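PDB 3TC3: UV damage endonuclease from Sulfolobus acidocaldarius, which probably acts as a metal-dependent endonuclease in DNA repair, recognising UV-damaged DNA by flipping out dinucleotides at the lesion. Local coordinates for residues Tyr252-Pro257 / Glu270-Arg275; Val263-Ile268 / Leu287-Lys292. All coordinates share one frame; numbering follows the deposited sequence.

Contact 1: Tyr252-Pro257 / Glu270-Arg275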
loop_
_atom_site.group_PDB
_atom_site.type_symbol
_atom_site.label_atom_id
_atom_site.label_comp_id
_atom_site.label_asym_id
_atom_site.label_seq_id
_atom_site.Cartn_x
_atom_site.Cartn_y
_atom_site.Cartn_z
ATOM N N TYR A 252 -6.537 -7.401 -2.852
ATOM C CA TYR A 252 -7.064 -8.718 -3.160
ATOM C C TYR A 252 -6.036 -9.764 -2.747
ATOM O O TYR A 252 -4.890 -9.769 -3.207
ATOM C CB TYR A 252 -7.391 -8.864 -4.669
ATOM C CG TYR A 252 -7.850 -10.296 -4.970
ATOM C CD1 TYR A 252 -6.921 -11.328 -5.330
ATOM C CD2 TYR A 252 -9.201 -10.634 -4.918
ATOM C CE1 TYR A 252 -7.335 -12.614 -5.602
ATOM C CE2 TYR A 252 -9.637 -11.853 -5.252
ATOM C CZ TYR A 252 -8.722 -12.899 -5.532
ATOM O OH TYR A 252 -9.228 -14.131 -5.807
ATOM N N SER A 253 -6.481 -10.712 -1.958
ATOM C CA SER A 253 -5.675 -11.911 -1.677
ATOM C C SER A 253 -6.531 -13.104 -1.501
ATOM O O SER A 253 -7.740 -13.009 -1.614
ATOM C CB SER A 253 -4.781 -11.724 -0.426
ATOM O OG SER A 253 -3.739 -12.718 -0.549
ATOM N N GLU A 254 -5.851 -14.255 -1.367
ATOM C CA GLU A 254 -6.563 -15.500 -1.125
ATOM C C GLU A 254 -5.797 -16.290 -0.082
ATOM O O GLU A 254 -4.601 -16.060 0.118
ATOM C CB GLU A 254 -6.632 -16.392 -2.383
ATOM C CG GLU A 254 -7.363 -15.736 -3.584
ATOM C CD GLU A 254 -7.305 -16.605 -4.753
ATOM O OE1 GLU A 254 -7.193 -17.853 -4.607
ATOM O OE2 GLU A 254 -7.404 -16.081 -5.853
ATOM N N GLN A 255 -6.505 -17.221 0.513
ATOM C CA GLN A 255 -5.907 -18.119 1.447
ATOM C C GLN A 255 -5.008 -19.125 0.743
ATOM O O GLN A 255 -5.446 -19.747 -0.233
ATOM C CB GLN A 255 -7.063 -18.768 2.204
ATOM C CG GLN A 255 -6.527 -19.956 3.084
ATOM C CD GLN A 255 -5.768 -19.386 4.245
ATOM O OE1 GLN A 255 -6.247 -18.426 4.902
ATOM N NE2 GLN A 255 -4.565 -19.918 4.505
ATOM N N GLU A 256 -3.741 -19.289 1.212
ATOM C CA GLU A 256 -2.929 -20.449 0.701
ATOM C C GLU A 256 -3.469 -21.779 1.267
ATOM O O GLU A 256 -3.621 -21.912 2.485
ATOM C CB GLU A 256 -1.502 -20.299 1.097
ATOM C CG GLU A 256 -0.536 -21.378 0.486
ATOM C CD GLU A 256 -0.285 -21.230 -0.970
ATOM O OE1 GLU A 256 -1.078 -20.496 -1.642
ATOM O OE2 GLU A 256 0.761 -21.790 -1.434
ATOM N N PRO A 257 -3.778 -22.718 0.373
ATOM C CA PRO A 257 -4.347 -23.980 0.847
ATOM C C PRO A 257 -3.380 -24.665 1.778
ATOM O O PRO A 257 -2.188 -24.669 1.525
ATOM C CB PRO A 257 -4.454 -24.784 -0.421
ATOM C CG PRO A 257 -4.621 -23.747 -1.538
ATOM C CD PRO A 257 -3.779 -22.617 -1.111
ATOM N N GLU A 270 -7.549 -18.432 -10.679
ATOM C CA GLU A 270 -8.317 -17.686 -11.680
ATOM C C GLU A 270 -9.805 -17.775 -11.426
ATOM O O GLU A 270 -10.521 -16.778 -11.663
ATOM C CB GLU A 270 -8.017 -18.189 -13.103
ATOM C CG GLU A 270 -9.105 -17.801 -14.133
ATOM C CD GLU A 270 -8.767 -18.154 -15.572
ATOM O OE1 GLU A 270 -7.769 -18.875 -15.806
ATOM O OE2 GLU A 270 -9.450 -17.655 -16.470
ATOM N N GLU A 271 -10.313 -18.933 -11.001
ATOM C CA GLU A 271 -11.761 -18.994 -10.792
ATOM C C GLU A 271 -12.189 -18.152 -9.568
ATOM O O GLU A 271 -13.271 -17.556 -9.571
ATOM C CB GLU A 271 -12.203 -20.480 -10.649
ATOM C CG GLU A 271 -11.407 -21.512 -11.583
ATOM C CD GLU A 271 -11.535 -21.161 -13.017
ATOM O OE1 GLU A 271 -12.661 -20.718 -13.343
ATOM O OE2 GLU A 271 -10.547 -21.283 -13.817
ATOM N N ASN A 272 -11.381 -18.142 -8.498
ATOM C CA ASN A 272 -11.668 -17.288 -7.329
ATOM C C ASN A 272 -11.656 -15.823 -7.760
ATOM O O ASN A 272 -12.500 -15.037 -7.342
ATOM C CB ASN A 272 -10.684 -17.542 -6.175
ATOM C CG ASN A 272 -10.918 -18.864 -5.503
ATOM O OD1 ASN A 272 -12.021 -19.391 -5.522
ATOM N ND2 ASN A 272 -9.902 -19.401 -4.908
ATOM N N PHE A 273 -10.659 -15.459 -8.567
ATOM C CA PHE A 273 -10.561 -14.064 -8.991
ATOM C C PHE A 273 -11.731 -13.666 -9.856
ATOM O O PHE A 273 -12.287 -12.565 -9.675
ATOM C CB PHE A 273 -9.174 -13.829 -9.693
ATOM C CG PHE A 273 -8.961 -12.400 -10.077
ATOM C CD1 PHE A 273 -8.725 -11.440 -9.098
ATOM C CD2 PHE A 273 -9.064 -12.016 -11.420
ATOM C CE1 PHE A 273 -8.562 -10.064 -9.490
ATOM C CE2 PHE A 273 -8.877 -10.686 -11.803
ATOM C CZ PHE A 273 -8.616 -9.703 -10.837
ATOM N N ARG A 274 -12.070 -14.567 -10.785
ATOM C CA ARG A 274 -13.275 -14.302 -11.618
ATOM C C ARG A 274 -14.520 -14.130 -10.739
ATOM O O ARG A 274 -15.354 -13.233 -10.995
ATOM C CB ARG A 274 -13.476 -15.442 -12.619
ATOM C CG ARG A 274 -12.499 -15.376 -13.756
ATOM C CD ARG A 274 -12.606 -16.665 -14.600
ATOM N NE ARG A 274 -11.772 -16.582 -15.769
ATOM C CZ ARG A 274 -12.144 -16.019 -16.903
ATOM N NH1 ARG A 274 -13.342 -15.443 -17.017
ATOM N NH2 ARG A 274 -11.252 -15.995 -17.896
ATOM N N ARG A 275 -14.703 -14.931 -9.708
ATOM C CA ARG A 275 -15.896 -14.792 -8.872
ATOM C C ARG A 275 -15.897 -13.457 -8.148
ATOM O O ARG A 275 -16.954 -12.775 -8.014
ATOM C CB ARG A 275 -15.974 -15.902 -7.860
ATOM C CG ARG A 275 -16.962 -17.030 -8.239
ATOM C CD ARG A 275 -17.129 -18.006 -7.064
ATOM N NE ARG A 275 -16.204 -19.103 -7.295
ATOM C CZ ARG A 275 -15.093 -19.311 -6.614
ATOM N NH1 ARG A 275 -14.770 -18.482 -5.610
ATOM N NH2 ARG A 275 -14.295 -20.340 -6.946
#
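Tyr252 and Phe273 form a T-shaped pair in which Phe273 supplies the edge and Tyr252 the face. The ring centroids lie 5.2 Å apart and the planes stand almost perpendicular, at 89°. A single ring carbon, Phe273 CD1, sits over the centre of the tyrosine ring and comes to 3.9 Å from Tyr252 CZ. Both side chains run with CG anti to the backbone nitrogen (chi1 176° in Tyr252), which sends the tyrosine from its strand up against the first turn of the helix. Its hydroxyl oxygen reaches the helix backbone there, lying 3.5 Å from Asn272 C.

The polar part of the contact centres on the carboxylate of Glu254, whose side chain is extended beyond CG. Asn272 ND2 donates a nearly straight hydrogen bond to Glu254 OE1 (3.1 Å, 171°); the acceptor lies in the amide plane, but the donor stands well above the carboxylate plane. The other oxygen, Glu254 OE2, accepts from Tyr252 OH at 2.7 Å, again from above that plane, and also from the backbone nitrogen of Asn269. With both oxygens engaged, the carboxylate joins the tyrosine to the start of the helix. The Asn272 amide is held at its other end as well, because Arg275 directs NH1 and NH2 end-on at Asn272 OD1, fixing which way round the amide sits.

In the closed parallel barrel, Tyr252 lies on strand 249-252 and is backbone-bonded to Met286 and Glu288 alongside. The contact thus packs helix 270-279 against the preceding strand. Phe276 meets Tyr252 in a second edge-to-face pair, while Phe273 also rests on Ala299 and Val302 of helix 293-305.

Contact 2: Val263-Ile268 / Leu287-Lys292. With MN (manganese (II) ion), chain C.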
loop_
_atom_site.group_PDB
_atom_site.type_symbol
_atom_site.label_atom_id
_atom_site.label_comp_id
_atom_site.label_asym_id
_atom_site.label_seq_id
_atom_site.Cartn_x
_atom_site.Cartn_y
_atom_site.Cartn_z
ATOM N N VAL A 263 -2.629 -16.641 5.857
ATOM C CA VAL A 263 -1.405 -16.756 5.065
ATOM C C VAL A 263 -1.763 -16.547 3.619
ATOM O O VAL A 263 -2.643 -17.245 3.079
ATOM C CB VAL A 263 -0.741 -18.135 5.275
ATOM C CG1 VAL A 263 0.453 -18.347 4.282
ATOM C CG2 VAL A 263 -0.264 -18.221 6.775
ATOM N N HIS A 264 -1.054 -15.613 2.994
ATOM C CA HIS A 264 -1.408 -15.205 1.603
ATOM C C HIS A 264 -0.973 -16.289 0.573
ATOM O O HIS A 264 0.048 -16.930 0.685
ATOM C CB HIS A 264 -0.642 -13.941 1.210
ATOM C CG HIS A 264 -1.176 -12.648 1.787
ATOM N ND1 HIS A 264 -0.559 -11.458 1.540
ATOM C CD2 HIS A 264 -2.263 -12.377 2.591
ATOM C CE1 HIS A 264 -1.204 -10.475 2.190
ATOM N NE2 HIS A 264 -2.263 -11.022 2.830
ATOM N N ALA A 265 -1.831 -16.486 -0.406
ATOM C CA ALA A 265 -1.602 -17.418 -1.468
ATOM C C ALA A 265 -0.323 -17.105 -2.255
ATOM O O ALA A 265 0.103 -15.943 -2.397
ATOM C CB ALA A 265 -2.783 -17.400 -2.400
ATOM N N THR A 266 0.241 -18.210 -2.779
ATOM C CA THR A 266 1.468 -18.062 -3.561
ATOM C C THR A 266 1.134 -17.611 -5.003
ATOM O O THR A 266 2.044 -17.209 -5.747
ATOM C CB THR A 266 2.279 -19.393 -3.585
ATOM O OG1 THR A 266 1.411 -20.494 -3.751
ATOM C CG2 THR A 266 3.009 -19.508 -2.252
ATOM N N THR A 267 -0.149 -17.690 -5.368
ATOM C CA THR A 267 -0.583 -17.150 -6.683
ATOM C C THR A 267 -2.097 -17.019 -6.614
ATOM O O THR A 267 -2.725 -17.655 -5.740
ATOM C CB THR A 267 -0.218 -18.187 -7.838
ATOM O OG1 THR A 267 -0.391 -17.545 -9.131
ATOM C CG2 THR A 267 -1.144 -19.459 -7.792
ATOM N N ILE A 268 -2.677 -16.218 -7.485
ATOM C CA ILE A 268 -4.139 -16.128 -7.483
ATOM C C ILE A 268 -4.718 -17.352 -8.192
ATOM O O ILE A 268 -4.129 -17.944 -9.083
ATOM C CB ILE A 268 -4.737 -14.860 -8.164
ATOM C CG1 ILE A 268 -4.287 -14.759 -9.632
ATOM C CG2 ILE A 268 -4.295 -13.591 -7.388
ATOM C CD1 ILE A 268 -5.111 -13.541 -10.286
ATOM N N LEU A 287 -2.977 -6.757 -6.038
ATOM C CA LEU A 287 -2.798 -8.192 -5.717
ATOM C C LEU A 287 -1.764 -8.491 -4.710
ATOM O O LEU A 287 -0.598 -8.072 -4.882
ATOM C CB LEU A 287 -2.459 -8.996 -6.999
ATOM C CG LEU A 287 -3.418 -8.702 -8.132
ATOM C CD1 LEU A 287 -2.907 -9.425 -9.418
ATOM C CD2 LEU A 287 -4.867 -9.238 -7.826
ATOM N N GLU A 288 -2.149 -9.034 -3.581
ATOM C CA GLU A 288 -1.151 -9.325 -2.525
ATOM C C GLU A 288 -0.965 -10.838 -2.453
ATOM O O GLU A 288 -1.690 -11.596 -1.711
ATOM C CB GLU A 288 -1.728 -8.856 -1.170
ATOM C CG GLU A 288 -1.863 -7.350 -1.095
ATOM C CD GLU A 288 -2.199 -6.866 0.302
ATOM O OE1 GLU A 288 -3.077 -7.513 0.944
ATOM O OE2 GLU A 288 -1.695 -5.813 0.685
ATOM N N VAL A 289 -0.258 -11.279 -3.471
ATOM C CA VAL A 289 0.072 -12.731 -3.554
ATOM C C VAL A 289 1.567 -12.832 -3.851
ATOM O O VAL A 289 2.228 -11.934 -4.347
ATOM C CB VAL A 289 -0.778 -13.417 -4.619
ATOM C CG1 VAL A 289 -2.233 -13.639 -4.081
ATOM C CG2 VAL A 289 -0.709 -12.725 -6.002
ATOM N N LYS A 290 2.109 -14.026 -3.599
ATOM C CA LYS A 290 3.537 -14.053 -3.507
ATOM C C LYS A 290 4.219 -14.085 -4.883
ATOM O O LYS A 290 5.397 -13.729 -4.943
ATOM C CB LYS A 290 3.966 -15.344 -2.796
ATOM C CG LYS A 290 3.406 -15.383 -1.318
ATOM C CD LYS A 290 4.121 -14.447 -0.446
ATOM C CE LYS A 290 3.602 -14.743 1.003
ATOM N NZ LYS A 290 3.264 -13.434 1.652
ATOM N N ASP A 291 3.493 -14.437 -5.956
ATOM C CA ASP A 291 4.166 -14.379 -7.294
ATOM C C ASP A 291 3.964 -13.083 -8.061
ATOM O O ASP A 291 4.402 -12.990 -9.237
ATOM C CB ASP A 291 3.738 -15.601 -8.194
ATOM C CG ASP A 291 2.283 -15.626 -8.570
ATOM O OD1 ASP A 291 1.520 -14.734 -8.090
ATOM O OD2 ASP A 291 1.941 -16.541 -9.341
ATOM N N LYS A 292 3.420 -12.062 -7.388
ATOM C CA LYS A 292 3.607 -10.639 -7.869
ATOM C C LYS A 292 3.174 -10.493 -9.325
ATOM O O LYS A 292 1.979 -10.706 -9.632
ATOM C CB LYS A 292 5.022 -10.105 -7.603
ATOM C CG LYS A 292 5.249 -10.065 -6.089
ATOM C CD LYS A 292 6.610 -9.417 -5.732
ATOM C CE LYS A 292 6.928 -9.400 -4.254
ATOM N NZ LYS A 292 5.913 -8.514 -3.537
HETATM MN MN MN C . -4.084 -6.224 2.540
HETATM O O HOH W 1 1.989 -11.792 -0.676
HETATM O O HOH W 2 1.278 -14.331 4.100
HETATM O O HOH W 3 -2.071 -5.053 3.072
#
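Lys290 N donates to Ala265 O at 3.0 Å, a backbone hydrogen bond that ties together two loops, one after strand 249-252 and the other after strand 283-287. The second direct bond joins side chains: Thr267 OG1 donates to Asp291 OD2 at 2.5 Å, on the syn side and 28° out of the carboxylate plane. Asp291 CG lies between its backbone nitrogen and carbonyl carbon (chi1 65°), which brings the carboxylate back over the Thr266-Thr267 backbone. Ser295 engages both Thr267 OG1 and Asp291 OD1, and Lys298 also reaches Thr267 OG1.

Apolar contact is modest. Ile268 CG2 touches both methyls of Val289, at 3.9 Å from CG1, and Ala265 CB approaches Val289 CG1 more loosely.

Water carries the link between His264 and Lys290. Lys290 NZ donates to two waters: one accepts from His264 N at 2.9 Å, whereas the other lies at the edge of the imidazole, weakly bonded to His264 ND1. The histidine ring crosses Glu288, its CE1 3.7 Å from Glu288 OE1, with ring and carboxylate planes 35° apart.

Glu288 OE1 binds manganese at 2.3 Å, sharing the ion with Glu195, Asp220, Asp251 and a water. Glu288 OE2 forms a salt bridge with Arg78. With OE1 on the metal and OE2 held by the arginine, both oxygens are engaged and the rotation of the carboxylate is fixed, while the interloop bonds hold this ligand's loop beside that of His264 at the metal site.

Overall arrangement
Both contacts draw on the loop between strand 249-252 and helix 270-279, and their segments alternate along the chain. Contact 1 packs this loop's beginning against its own helix; contact 2 joins its later part to the loop after strand 283-287, at the manganese site. Each is partly buried, with aromatic rings at the interior of contact 1 and the Glu288 ligand at that of contact 2, whose lysine side is exposed and hydrated. Stacking and a carboxylate-amide bond dominate the former; a single backbone bond, a threonine-carboxylate bond and water bridges the latter, beside a metal ligand. Probable hydrogen bonds connect them, from Ser253 OG to Glu288 O (2.6 Å) and between Glu256 OE2 and Thr266 OG1 (2.7 Å).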